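Local coordinates for single-stranded DNA-binding protein (Mycobacterium smegmatis, PDB 5GQO) that probably binds single-stranded DNA through an OB fold, as other members of its family do, and assembles as a tetramer, at residues A88-G93 with T123-D128. Numbering follows the deposited sequence.
Sequences ASLGKG and TAVGPD
S89 OG is held by two partners, G85 O in its own helix and A134 N of the second subunit, next to L90, which packs on V125 and P127. The chain has the OB fold, in which a helix sits between the third and fourth strands of the barrel; here that is helix 80-89. It follows strand 73-79 and leads, through loop 90-94, into strand 95-105. The contact sets the exit of that helix against the short strand 124-126, and it is buried and apolar. L90 makes every contact within 4.5 Å from the 88-93 side, with a forked tip. Its CG lies anti to the carbonyl carbon (chi1 -53°), and CD1 continues the extended chain (chi2 179°). CD1 meets V125 CG1 at 4.0 Å, the two side chains running at a slant to each other. It also comes within 4.4 Å of the backbone C of G126. V125 points CG1 at the leucine by placing it anti to its backbone N (chi1 180°). V125 also packs on L82 and V86 of the helix, and both L90 and V125 touch V96, so one apolar cluster joins helix, loop and barrel strands. Past P127, D128 pairs with R131 in a salt bridge through OD2, while its N bonds S95 OG. The other branch of L90 reaches the proline. The two side chains stand roughly at right angles, with L90 CD2 lying 4.0 Å from P127 CB.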
ATOM      1  N   ALA B  88     -23.002  10.457   8.266  1.00 37.70           N
ATOM      2  CA  ALA B  88     -23.147  11.848   8.669  1.00 39.36           C
ATOM      3  C   ALA B  88     -22.382  12.865   7.800  1.00 44.38           C
ATOM      4  O   ALA B  88     -22.682  14.051   7.859  1.00 44.94           O
ATOM      5  CB  ALA B  88     -22.626  11.992  10.092  1.00 38.36           C
ATOM      6  N   SER B  89     -21.339  12.422   7.092  1.00 42.65           N
ATOM      7  CA  SER B  89     -20.390  13.321   6.472  1.00 40.78           C
ATOM      8  C   SER B  89     -20.332  13.285   4.946  1.00 39.77           C
ATOM      9  O   SER B  89     -20.120  14.326   4.350  1.00 43.48           O
ATOM     10  CB  SER B  89     -19.016  13.040   7.012  1.00 39.70           C
ATOM     11  OG  SER B  89     -19.044  13.099   8.416  1.00 40.35           O
ATOM     12  N   LEU B  90     -20.559  12.137   4.314  1.00 37.40           N
ATOM     13  CA  LEU B  90     -20.313  11.988   2.882  1.00 35.80           C
ATOM     14  C   LEU B  90     -21.475  11.347   2.103  1.00 41.84           C
ATOM     15  O   LEU B  90     -22.300  10.625   2.651  1.00 48.53           O
ATOM     16  CB  LEU B  90     -19.115  11.087   2.654  1.00 36.62           C
ATOM     17  CG  LEU B  90     -17.775  11.397   3.356  1.00 38.73           C
ATOM     18  CD1 LEU B  90     -16.712  10.381   3.024  1.00 36.82           C
ATOM     19  CD2 LEU B  90     -17.251  12.771   2.949  1.00 40.58           C
ATOM     20  N   GLY B  91     -21.495  11.558   0.793  1.00 42.59           N
ATOM     21  CA  GLY B  91     -22.602  11.098  -0.031  1.00 37.19           C
ATOM     22  C   GLY B  91     -22.172  11.063  -1.477  1.00 39.86           C
ATOM     23  O   GLY B  91     -21.029  11.395  -1.783  1.00 35.87           O
ATOM     24  N   LYS B  92     -23.095  10.693  -2.360  1.00 35.75           N
ATOM     25  CA  LYS B  92     -22.816  10.539  -3.769  1.00 42.87           C
ATOM     26  C   LYS B  92     -22.112  11.783  -4.322  1.00 45.36           C
ATOM     27  O   LYS B  92     -22.493  12.910  -3.996  1.00 39.45           O
ATOM     28  CB  LYS B  92     -24.120  10.315  -4.533  1.00 47.70           C
ATOM     29  CG  LYS B  92     -24.027   9.732  -5.946  1.00 50.26           C
ATOM     30  CD  LYS B  92     -25.466   9.526  -6.449  1.00 55.07           C
ATOM     31  CE  LYS B  92     -25.608   8.697  -7.708  1.00 57.71           C
ATOM     32  NZ  LYS B  92     -25.221   9.513  -8.869  1.00 56.86           N
ATOM     33  N   GLY B  93     -21.052  11.554  -5.102  1.00 46.46           N
ATOM     34  CA  GLY B  93     -20.287  12.623  -5.695  1.00 43.07           C
ATOM     35  C   GLY B  93     -19.084  13.049  -4.847  1.00 43.48           C
ATOM     36  O   GLY B  93     -18.154  13.621  -5.376  1.00 41.69           O
ATOM     37  N   THR B 123     -11.291   0.652   7.105  1.00 37.63           N
ATOM     38  CA  THR B 123     -10.779   0.970   8.429  1.00 37.54           C
ATOM     39  C   THR B 123     -10.761   2.478   8.691  1.00 38.24           C
ATOM     40  O   THR B 123     -10.873   2.909   9.811  1.00 40.95           O
ATOM     41  CB  THR B 123      -9.298   0.457   8.428  1.00 45.32           C
ATOM     42  OG1 THR B 123      -9.272  -0.868   8.940  1.00 40.68           O
ATOM     43  CG2 THR B 123      -8.312   1.333   9.225  1.00 50.73           C
ATOM     44  N   ALA B 124     -10.527   3.272   7.653  1.00 37.18           N
ATOM     45  CA  ALA B 124     -10.558   4.716   7.757  1.00 37.13           C
ATOM     46  C   ALA B 124     -11.043   5.261   6.428  1.00 37.62           C
ATOM     47  O   ALA B 124     -10.706   4.746   5.376  1.00 40.18           O
ATOM     48  CB  ALA B 124      -9.192   5.251   8.082  1.00 40.57           C
ATOM     49  N   VAL B 125     -11.935   6.229   6.493  1.00 35.50           N
ATOM     50  CA  VAL B 125     -12.422   6.893   5.340  1.00 34.25           C
ATOM     51  C   VAL B 125     -12.455   8.359   5.694  1.00 38.56           C
ATOM     52  O   VAL B 125     -12.760   8.735   6.816  1.00 37.57           O
ATOM     53  CB  VAL B 125     -13.840   6.465   4.993  1.00 35.68           C
ATOM     54  CG1 VAL B 125     -14.345   7.200   3.741  1.00 37.30           C
ATOM     55  CG2 VAL B 125     -13.899   4.993   4.745  1.00 36.03           C
ATOM     56  N   GLY B 126     -12.142   9.193   4.732  1.00 38.32           N
ATOM     57  CA  GLY B 126     -12.213  10.620   4.933  1.00 39.74           C
ATOM     58  C   GLY B 126     -12.464  11.247   3.594  1.00 38.75           C
ATOM     59  O   GLY B 126     -12.228  10.615   2.567  1.00 38.83           O
ATOM     60  N   PRO B 127     -12.921  12.499   3.583  1.00 36.41           N
ATOM     61  CA  PRO B 127     -12.950  13.298   2.377  1.00 35.13           C
ATOM     62  C   PRO B 127     -11.489  13.624   1.917  1.00 32.31           C
ATOM     63  O   PRO B 127     -10.582  13.675   2.734  1.00 31.97           O
ATOM     64  CB  PRO B 127     -13.685  14.545   2.843  1.00 37.30           C
ATOM     65  CG  PRO B 127     -13.312  14.687   4.257  1.00 35.57           C
ATOM     66  CD  PRO B 127     -13.294  13.291   4.758  1.00 39.67           C
ATOM     67  N   ASP B 128     -11.278  13.833   0.634  1.00 30.81           N
ATOM     68  CA  ASP B 128      -9.930  14.131   0.095  1.00 32.78           C
ATOM     69  C   ASP B 128      -9.758  15.620   0.157  1.00 35.08           C
ATOM     70  O   ASP B 128     -10.361  16.323  -0.648  1.00 34.23           O
ATOM     71  CB  ASP B 128      -9.819  13.636  -1.358  1.00 33.98           C
ATOM     72  CG  ASP B 128      -8.436  13.869  -1.991  1.00 37.17           C
ATOM     73  OD1 ASP B 128      -7.542  14.452  -1.355  1.00 34.61           O
ATOM     74  OD2 ASP B 128      -8.234  13.426  -3.151  1.00 38.28           O
TER